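Local coordinates for protein beta-agarase AgaA (Microbulbifer thermotolerans, PDB 3WZ1) that hydrolyses the beta-1,4-galactosidic linkages of agarose as an endo-acting glycoside hydrolase family 16 enzyme, giving neoagarotetraose as the main final product, at residues A[6-11]-A[186-191]; A[172-175]-A[181-184]; A[238-243]-A[248-253]. All coordinates share one frame; numbering follows the deposited sequence.

In the fold
The three contacts lie in the GH16 catalytic domain, a beta-jelly roll. Along the chain, the segments of contact 1, 6-11 and 186-191, flank those of contact 2 (172-175 with 181-184), and contact 3 (238-243 with 248-253) follows both. Contact 1 ties the N-terminal loop to strand 187-195. Contact 2 sits in the connection between strands 173-174 and 187-195. Contact 3 follows the end of strand 232-239. The centres of contacts 1 and 2 are about 16 Å apart, those of 2 and 3 about 18 Å, and those of 1 and 3 about 29 Å. Contacts 2 and 3 lie nearer the predicted proton donor, while contact 1 is a surface join away from the annotated sites.

Contact 1 (A[6-11]-A[186-191]); sequences DGVPVP and FHRVGV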
loop_
_atom_site.group_PDB
_atom_site.type_symbol
_atom_site.label_atom_id
_atom_site.label_comp_id
_atom_site.label_asym_id
_atom_site.label_seq_id
_atom_site.Cartn_x
_atom_site.Cartn_y
_atom_site.Cartn_z
ATOM N N ASP A 6 8.011 -18.064 -4.615
ATOM C CA ASP A 6 8.522 -19.369 -4.168
ATOM C C ASP A 6 9.979 -19.218 -3.763
ATOM O O ASP A 6 10.806 -18.685 -4.519
ATOM C CB ASP A 6 8.410 -20.440 -5.264
ATOM C CG ASP A 6 6.985 -21.008 -5.434
ATOM O OD1 ASP A 6 6.046 -20.754 -4.634
ATOM O OD2 ASP A 6 6.789 -21.746 -6.429
ATOM N N GLY A 7 10.285 -19.684 -2.559
ATOM C CA GLY A 7 11.637 -19.598 -2.017
ATOM C C GLY A 7 11.957 -18.317 -1.302
ATOM O O GLY A 7 13.034 -18.199 -0.710
ATOM N N VAL A 8 11.052 -17.339 -1.342
ATOM C CA VAL A 8 11.284 -16.059 -0.668
ATOM C C VAL A 8 10.675 -16.145 0.727
ATOM O O VAL A 8 9.453 -16.159 0.888
ATOM C CB VAL A 8 10.707 -14.860 -1.479
ATOM C CG1 VAL A 8 10.993 -13.534 -0.801
ATOM C CG2 VAL A 8 11.216 -14.903 -2.920
ATOM N N PRO A 9 11.525 -16.190 1.752
ATOM C CA PRO A 9 10.945 -16.482 3.071
ATOM C C PRO A 9 10.084 -15.349 3.625
ATOM O O PRO A 9 10.225 -14.198 3.239
ATOM C CB PRO A 9 12.158 -16.694 3.980
ATOM C CG PRO A 9 13.362 -16.378 3.182
ATOM C CD PRO A 9 13.002 -16.145 1.763
ATOM N N VAL A 10 9.209 -15.717 4.557
ATOM C CA VAL A 10 8.510 -14.742 5.393
ATOM C C VAL A 10 9.423 -14.406 6.584
ATOM O O VAL A 10 9.828 -15.299 7.315
ATOM C CB VAL A 10 7.160 -15.317 5.876
ATOM C CG1 VAL A 10 6.482 -14.376 6.853
ATOM C CG2 VAL A 10 6.234 -15.597 4.701
ATOM N N PRO A 11 9.772 -13.121 6.776
ATOM C CA PRO A 11 10.786 -12.765 7.777
ATOM C C PRO A 11 10.271 -12.666 9.219
ATOM O O PRO A 11 11.061 -12.656 10.157
ATOM C CB PRO A 11 11.291 -11.419 7.282
ATOM C CG PRO A 11 10.105 -10.815 6.578
ATOM C CD PRO A 11 9.387 -11.963 5.943
ATOM N N PHE A 186 12.252 -3.333 -8.165
ATOM C CA PHE A 186 11.267 -3.978 -7.300
ATOM C C PHE A 186 11.850 -4.239 -5.906
ATOM O O PHE A 186 12.967 -4.727 -5.776
ATOM C CB PHE A 186 10.745 -5.266 -7.914
ATOM C CG PHE A 186 9.834 -5.034 -9.067
ATOM C CD1 PHE A 186 10.346 -4.796 -10.329
ATOM C CD2 PHE A 186 8.468 -5.020 -8.891
ATOM C CE1 PHE A 186 9.499 -4.573 -11.400
ATOM C CE2 PHE A 186 7.614 -4.790 -9.956
ATOM C CZ PHE A 186 8.137 -4.556 -11.215
ATOM N N HIS A 187 11.083 -3.902 -4.884
ATOM C CA HIS A 187 11.464 -4.173 -3.492
ATOM C C HIS A 187 10.294 -4.820 -2.813
ATOM O O HIS A 187 9.140 -4.645 -3.247
ATOM C CB HIS A 187 11.798 -2.880 -2.763
ATOM C CG HIS A 187 13.066 -2.263 -3.239
ATOM N ND1 HIS A 187 14.296 -2.600 -2.710
ATOM C CD2 HIS A 187 13.307 -1.369 -4.228
ATOM C CE1 HIS A 187 15.237 -1.932 -3.349
ATOM N NE2 HIS A 187 14.665 -1.166 -4.263
ATOM N N ARG A 188 10.555 -5.559 -1.743
ATOM C CA ARG A 188 9.436 -6.150 -1.041
ATOM C C ARG A 188 9.276 -5.485 0.297
ATOM O O ARG A 188 10.259 -5.232 0.999
ATOM C CB ARG A 188 9.504 -7.672 -0.985
ATOM C CG ARG A 188 10.532 -8.255 -0.109
ATOM C CD ARG A 188 10.359 -9.774 -0.139
ATOM N NE ARG A 188 11.456 -10.424 0.551
ATOM C CZ ARG A 188 11.368 -11.226 1.611
ATOM N NH1 ARG A 188 10.210 -11.491 2.198
ATOM N NH2 ARG A 188 12.484 -11.790 2.070
ATOM N N VAL A 189 8.049 -5.118 0.615
ATOM C CA VAL A 189 7.766 -4.424 1.852
ATOM C C VAL A 189 6.608 -5.164 2.491
ATOM O O VAL A 189 5.591 -5.412 1.851
ATOM C CB VAL A 189 7.419 -2.941 1.629
ATOM C CG1 VAL A 189 7.260 -2.224 2.943
ATOM C CG2 VAL A 189 8.511 -2.285 0.801
ATOM N N GLY A 190 6.776 -5.546 3.748
ATOM C CA GLY A 190 5.746 -6.275 4.453
ATOM C C GLY A 190 5.502 -5.776 5.860
ATOM O O GLY A 190 6.351 -5.130 6.473
ATOM N N VAL A 191 4.296 -6.032 6.363
ATOM C CA VAL A 191 4.000 -5.786 7.775
ATOM C C VAL A 191 3.466 -7.062 8.410
ATOM O O VAL A 191 2.631 -7.765 7.821
ATOM C CB VAL A 191 2.998 -4.624 7.971
ATOM C CG1 VAL A 191 2.555 -4.477 9.430
ATOM C CG2 VAL A 191 3.611 -3.319 7.515
HETATM O O HOH W 1 12.954 -13.014 4.688
#
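The N-terminal loop of the jelly roll meets strand 187-195 through V8, P9 and P11, which gather round the side chain of R188. CG1 of V8 sits over one face of the R188 guanidinium, near its centre and 3.3 Å above the plane. CG1 of V8 lies 3.4 Å from CZ of R188. Its chi1 of -178° sets CG1 anti to the backbone N of V8 and carries that methyl over the cation. R188 comes from the opposite direction, its chain extended from CG to NE. NH1 of R188 donates a hydrogen bond of 2.9 Å to O of P9. The N-H...O angle is 134°, so the bond is bent, although NH1 lies almost on the extension of the P9 carbonyl. The P9 oxygen is tilted 31° from the guanidinium plane. In the beta-jelly roll of GH16, strand 187-195, which carries R188, pairs with strands 102-109 and 198-203. The R188 side chain reaches out from it to the loop and also forms a salt bridge through NH1 with E105 of strand 102-109. A water accepts a hydrogen bond from NH2 of R188 at 2.9 Å and gives a weak one to O of P9. R270 of strand 264-276 bonds to O of V8. The ring of P11 passes alongside the guanidinium, with its CD 3.9 Å from NH1 of R188.

Contact 2 (A[172-175]-A[181-184]); sequences SWYA and KWRD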
loop_
_atom_site.group_PDB
_atom_site.type_symbol
_atom_site.label_atom_id
_atom_site.label_comp_id
_atom_site.label_asym_id
_atom_site.label_seq_id
_atom_site.Cartn_x
_atom_site.Cartn_y
_atom_site.Cartn_z
ATOM N N SER A 172 9.641 6.890 11.060
ATOM C CA SER A 172 8.500 6.583 10.180
ATOM C C SER A 172 8.795 6.850 8.702
ATOM O O SER A 172 7.985 6.485 7.831
ATOM C CB SER A 172 7.256 7.347 10.626
ATOM O OG SER A 172 7.406 8.749 10.424
ATOM N N TRP A 173 9.919 7.502 8.401
ATOM C CA TRP A 173 10.401 7.614 7.028
ATOM C C TRP A 173 11.725 6.871 6.909
ATOM O O TRP A 173 12.776 7.326 7.396
ATOM C CB TRP A 173 10.559 9.076 6.614
ATOM C CG TRP A 173 9.297 9.838 6.581
ATOM C CD1 TRP A 173 8.689 10.481 7.622
ATOM C CD2 TRP A 173 8.477 10.076 5.433
ATOM N NE1 TRP A 173 7.542 11.088 7.206
ATOM C CE2 TRP A 173 7.383 10.861 5.862
ATOM C CE3 TRP A 173 8.554 9.694 4.087
ATOM C CZ2 TRP A 173 6.373 11.272 4.998
ATOM C CZ3 TRP A 173 7.544 10.117 3.230
ATOM C CH2 TRP A 173 6.485 10.904 3.692
ATOM N N TYR A 174 11.674 5.689 6.308
ATOM C CA TYR A 174 12.797 4.759 6.303
ATOM C C TYR A 174 13.683 4.918 5.070
ATOM O O TYR A 174 13.202 4.855 3.933
ATOM C CB TYR A 174 12.274 3.311 6.379
ATOM C CG TYR A 174 13.387 2.299 6.185
ATOM C CD1 TYR A 174 14.224 1.967 7.250
ATOM C CD2 TYR A 174 13.654 1.737 4.946
ATOM C CE1 TYR A 174 15.268 1.084 7.082
ATOM C CE2 TYR A 174 14.704 0.851 4.769
ATOM C CZ TYR A 174 15.513 0.545 5.849
ATOM O OH TYR A 174 16.561 -0.329 5.687
ATOM N N ALA A 175 14.996 5.076 5.307
ATOM C CA ALA A 175 16.011 5.012 4.260
ATOM C C ALA A 175 17.012 3.918 4.671
ATOM O O ALA A 175 17.218 3.724 5.870
ATOM C CB ALA A 175 16.723 6.353 4.116
ATOM N N LYS A 181 17.301 4.452 -4.082
ATOM C CA LYS A 181 16.077 5.113 -4.534
ATOM C C LYS A 181 15.129 3.985 -4.857
ATOM O O LYS A 181 15.316 3.236 -5.813
ATOM C CB LYS A 181 16.363 5.999 -5.730
ATOM C CG LYS A 181 17.268 7.181 -5.383
ATOM C CD LYS A 181 18.053 7.627 -6.589
ATOM C CE LYS A 181 18.837 8.896 -6.301
ATOM N NZ LYS A 181 19.827 8.657 -5.226
ATOM N N TRP A 182 14.095 3.863 -4.026
ATOM C CA TRP A 182 13.214 2.705 -4.068
ATOM C C TRP A 182 12.553 2.529 -5.438
ATOM O O TRP A 182 12.359 1.405 -5.883
ATOM C CB TRP A 182 12.174 2.785 -2.936
ATOM C CG TRP A 182 12.849 2.945 -1.602
ATOM C CD1 TRP A 182 13.016 4.086 -0.909
ATOM C CD2 TRP A 182 13.540 1.923 -0.867
ATOM N NE1 TRP A 182 13.735 3.854 0.240
ATOM C CE2 TRP A 182 14.084 2.530 0.279
ATOM C CE3 TRP A 182 13.754 0.557 -1.076
ATOM C CZ2 TRP A 182 14.822 1.815 1.227
ATOM C CZ3 TRP A 182 14.463 -0.151 -0.140
ATOM C CH2 TRP A 182 15.008 0.474 0.991
ATOM N N ARG A 183 12.254 3.636 -6.118
ATOM C CA ARG A 183 11.668 3.592 -7.465
ATOM C C ARG A 183 12.504 2.856 -8.530
ATOM O O ARG A 183 11.970 2.456 -9.577
ATOM C CB ARG A 183 11.381 5.013 -7.981
ATOM C CG ARG A 183 12.671 5.827 -8.101
ATOM C CD ARG A 183 12.745 6.750 -9.285
ATOM N NE ARG A 183 14.124 7.260 -9.346
ATOM C CZ ARG A 183 14.605 8.307 -8.676
ATOM N NH1 ARG A 183 13.861 9.024 -7.865
ATOM N NH2 ARG A 183 15.886 8.650 -8.841
ATOM N N ASP A 184 13.798 2.661 -8.278
ATOM C CA ASP A 184 14.666 2.098 -9.306
ATOM C C ASP A 184 14.576 0.588 -9.513
ATOM O O ASP A 184 15.153 0.071 -10.472
ATOM C CB ASP A 184 16.124 2.453 -9.012
ATOM C CG ASP A 184 16.438 3.914 -9.259
ATOM O OD1 ASP A 184 15.653 4.599 -9.930
ATOM O OD2 ASP A 184 17.505 4.364 -8.777
#
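Y174 and W182 meet by their aromatic rims, bringing strand 173-174 against the 3-10 turn 182-184. CB of W182 points toward the strand. From there chi1 of -55° sets CG anti to the carbonyl carbon, which lets the indole reach Y174 with its six-membered ring. The CZ2-CH2 side of that ring does the touching. On the pyrrole side, NE1 of W182 makes a weak hydrogen bond to the carbonyl O of E148. Beyond CE2, CZ2 of W182 makes the closest approach, 3.7 Å from CE2 of Y174. CZ2 of W182 also lies 3.9 Å from CD2 of Y174. The next atom, CH2 of W182, is 3.8 Å from CE2 of Y174. The two side chains cross at about a right angle, but their ring planes are only 39° apart. The tyrosine ring and the six-membered ring of W182 have centroids 6.0 Å apart. Neither ring covers the face of the other, so this is apolar rim packing and not a stack. A backbone hydrogen bond from N of D184 to O of K181 closes the 3-10 turn. Y174 also packs on V208 of strand 206-212. Both side chains touch strand 150-158, Y174 at L152 and W182 at L150, and the indole meets H187 of strand 187-195 edge-to-face.

Contact 3 (A[238-243]-A[248-253]); sequences MEDQNW and GITPTD
D240 and T250 join the loop after strand 232-239 to the segment that follows helix 242-245. OG1 of T250 donates a 2.7 Å hydrogen bond to OD1 of D240. The hydroxyl meets this oxygen from above the carboxylate plane, 39° out of it. Two torsions bring these groups together: CG of D240 (chi1 176°) and OG1 of T250 (chi1 -169°) each lie anti to their own backbone N. The side chains cross obliquely, and CB of T250 comes 3.5 Å from OD1 of D240. CD of P251 packs 3.6 Å from OD1 of D240. A water lies 2.8 Å from OD1 of D240 and 2.9 Å from O of I249. OD2 of D240 accepts a hydrogen bond from N of L59 and is hydrogen-bonded to OG of S245 in helix 242-245. Replacing D240 by an alanine removes the carboxylate, which is likely to leave the T250 hydroxyl, the L59 amide and the S245 hydroxyl without their shared partner. In the GH16 jelly roll, strand 232-239 pairs with strands 87-94 and 116-123. Past its end, Q241 is the N-cap residue of helix 242-245, and its side chain bridges two neighbours. NE2 of Q241 donates to OE1 of E239 at 2.9 Å. That oxygen lies almost in the Q241 amide plane, though NE2 comes to it from above the E239 carboxylate plane. NE1 of W243 donates to OE1 of Q241 at 2.9 Å, with the acceptor in the plane of the indole. NE2 of Q241 also bonds to OE2 of E134, the predicted proton donor.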
loop_
_atom_site.group_PDB
_atom_site.type_symbol
_atom_site.label_atom_id
_atom_site.label_comp_id
_atom_site.label_asym_id
_atom_site.label_seq_id
_atom_site.Cartn_x
_atom_site.Cartn_y
_atom_site.Cartn_z
ATOM N N MET A 238 -2.556 4.367 -6.612
ATOM C CA MET A 238 -1.819 5.606 -6.417
ATOM C C MET A 238 -2.779 6.651 -5.895
ATOM O O MET A 238 -3.990 6.554 -6.082
ATOM C CB MET A 238 -1.151 6.134 -7.678
ATOM C CG MET A 238 0.170 5.456 -8.014
ATOM S SD MET A 238 1.108 6.267 -9.310
ATOM C CE MET A 238 0.314 5.667 -10.767
ATOM N N GLU A 239 -2.212 7.650 -5.233
ATOM C CA GLU A 239 -2.964 8.799 -4.720
ATOM C C GLU A 239 -2.229 10.094 -4.990
ATOM O O GLU A 239 -1.012 10.200 -4.775
ATOM C CB GLU A 239 -3.193 8.679 -3.221
ATOM C CG GLU A 239 -4.160 7.567 -2.841
ATOM C CD GLU A 239 -4.309 7.360 -1.344
ATOM O OE1 GLU A 239 -3.782 8.195 -0.553
ATOM O OE2 GLU A 239 -4.949 6.343 -0.954
ATOM N N ASP A 240 -2.985 11.100 -5.399
ATOM C CA ASP A 240 -2.558 12.486 -5.285
ATOM C C ASP A 240 -3.101 12.908 -3.926
ATOM O O ASP A 240 -4.325 12.996 -3.748
ATOM C CB ASP A 240 -3.140 13.327 -6.419
ATOM C CG ASP A 240 -2.793 14.774 -6.289
ATOM O OD1 ASP A 240 -1.722 15.191 -6.812
ATOM O OD2 ASP A 240 -3.561 15.480 -5.607
ATOM N N GLN A 241 -2.211 13.094 -2.950
ATOM C CA GLN A 241 -2.601 13.310 -1.563
ATOM C C GLN A 241 -2.645 14.794 -1.229
ATOM O O GLN A 241 -1.827 15.570 -1.732
ATOM C CB GLN A 241 -1.658 12.565 -0.618
ATOM C CG GLN A 241 -1.678 11.057 -0.858
ATOM C CD GLN A 241 -0.768 10.278 0.067
ATOM O OE1 GLN A 241 0.282 10.772 0.523
ATOM N NE2 GLN A 241 -1.145 9.039 0.337
ATOM N N ASN A 242 -3.576 15.181 -0.376
ATOM C CA ASN A 242 -3.767 16.599 -0.081
ATOM C C ASN A 242 -2.527 17.295 0.499
ATOM O O ASN A 242 -2.242 18.424 0.118
ATOM C CB ASN A 242 -4.926 16.834 0.875
ATOM C CG ASN A 242 -6.271 16.615 0.228
ATOM O OD1 ASN A 242 -6.898 17.544 -0.307
ATOM N ND2 ASN A 242 -6.720 15.408 0.261
ATOM N N TRP A 243 -1.794 16.624 1.377
ATOM C CA TRP A 243 -0.618 17.261 1.988
ATOM C C TRP A 243 0.414 17.634 0.918
ATOM O O TRP A 243 1.276 18.478 1.163
ATOM C CB TRP A 243 0.012 16.396 3.102
ATOM C CG TRP A 243 0.766 15.227 2.596
ATOM C CD1 TRP A 243 0.252 14.048 2.097
ATOM C CD2 TRP A 243 2.183 15.114 2.481
ATOM N NE1 TRP A 243 1.261 13.226 1.698
ATOM C CE2 TRP A 243 2.462 13.849 1.912
ATOM C CE3 TRP A 243 3.255 15.955 2.819
ATOM C CZ2 TRP A 243 3.750 13.406 1.669
ATOM C CZ3 TRP A 243 4.541 15.509 2.579
ATOM C CH2 TRP A 243 4.784 14.242 1.995
ATOM N N GLY A 248 1.100 22.554 -3.527
ATOM C CA GLY A 248 1.809 22.837 -4.766
ATOM C C GLY A 248 2.640 21.720 -5.366
ATOM O O GLY A 248 3.409 21.970 -6.300
ATOM N N ILE A 249 2.492 20.491 -4.861
ATOM C CA ILE A 249 3.198 19.340 -5.432
ATOM C C ILE A 249 2.172 18.341 -5.975
ATOM O O ILE A 249 1.480 17.670 -5.211
ATOM C CB ILE A 249 4.136 18.667 -4.414
ATOM C CG1 ILE A 249 5.254 19.642 -4.012
ATOM C CG2 ILE A 249 4.736 17.391 -4.997
ATOM C CD1 ILE A 249 6.278 19.038 -3.084
ATOM N N THR A 250 2.121 18.250 -7.293
ATOM C CA THR A 250 1.167 17.412 -8.018
ATOM C C THR A 250 1.751 17.178 -9.410
ATOM O O THR A 250 2.540 18.008 -9.907
ATOM C CB THR A 250 -0.243 18.086 -8.041
ATOM O OG1 THR A 250 -1.236 17.164 -8.527
ATOM C CG2 THR A 250 -0.256 19.297 -8.950
ATOM N N PRO A 251 1.398 16.063 -10.064
ATOM C CA PRO A 251 2.032 15.801 -11.345
ATOM C C PRO A 251 1.735 16.844 -12.422
ATOM O O PRO A 251 0.631 17.404 -12.474
ATOM C CB PRO A 251 1.446 14.462 -11.783
ATOM C CG PRO A 251 1.043 13.826 -10.514
ATOM C CD PRO A 251 0.562 14.923 -9.628
ATOM N N THR A 252 2.709 17.059 -13.285
ATOM C CA THR A 252 2.508 17.893 -14.463
ATOM C C THR A 252 1.924 17.048 -15.600
ATOM O O THR A 252 1.999 15.806 -15.608
ATOM C CB THR A 252 3.833 18.496 -14.947
ATOM O OG1 THR A 252 4.698 17.445 -15.386
ATOM C CG2 THR A 252 4.506 19.303 -13.840
ATOM N N ASP A 253 1.359 17.713 -16.612
ATOM C CA ASP A 253 0.892 17.004 -17.785
ATOM C C ASP A 253 2.022 16.199 -18.458
ATOM O O ASP A 253 1.809 15.102 -18.933
ATOM C CB ASP A 253 0.331 17.980 -18.833
ATOM C CG ASP A 253 -0.960 18.638 -18.409
ATOM O OD1 ASP A 253 -1.485 18.373 -17.313
ATOM O OD2 ASP A 253 -1.479 19.450 -19.208
HETATM O O HOH W 2 0.760 14.917 -5.576
#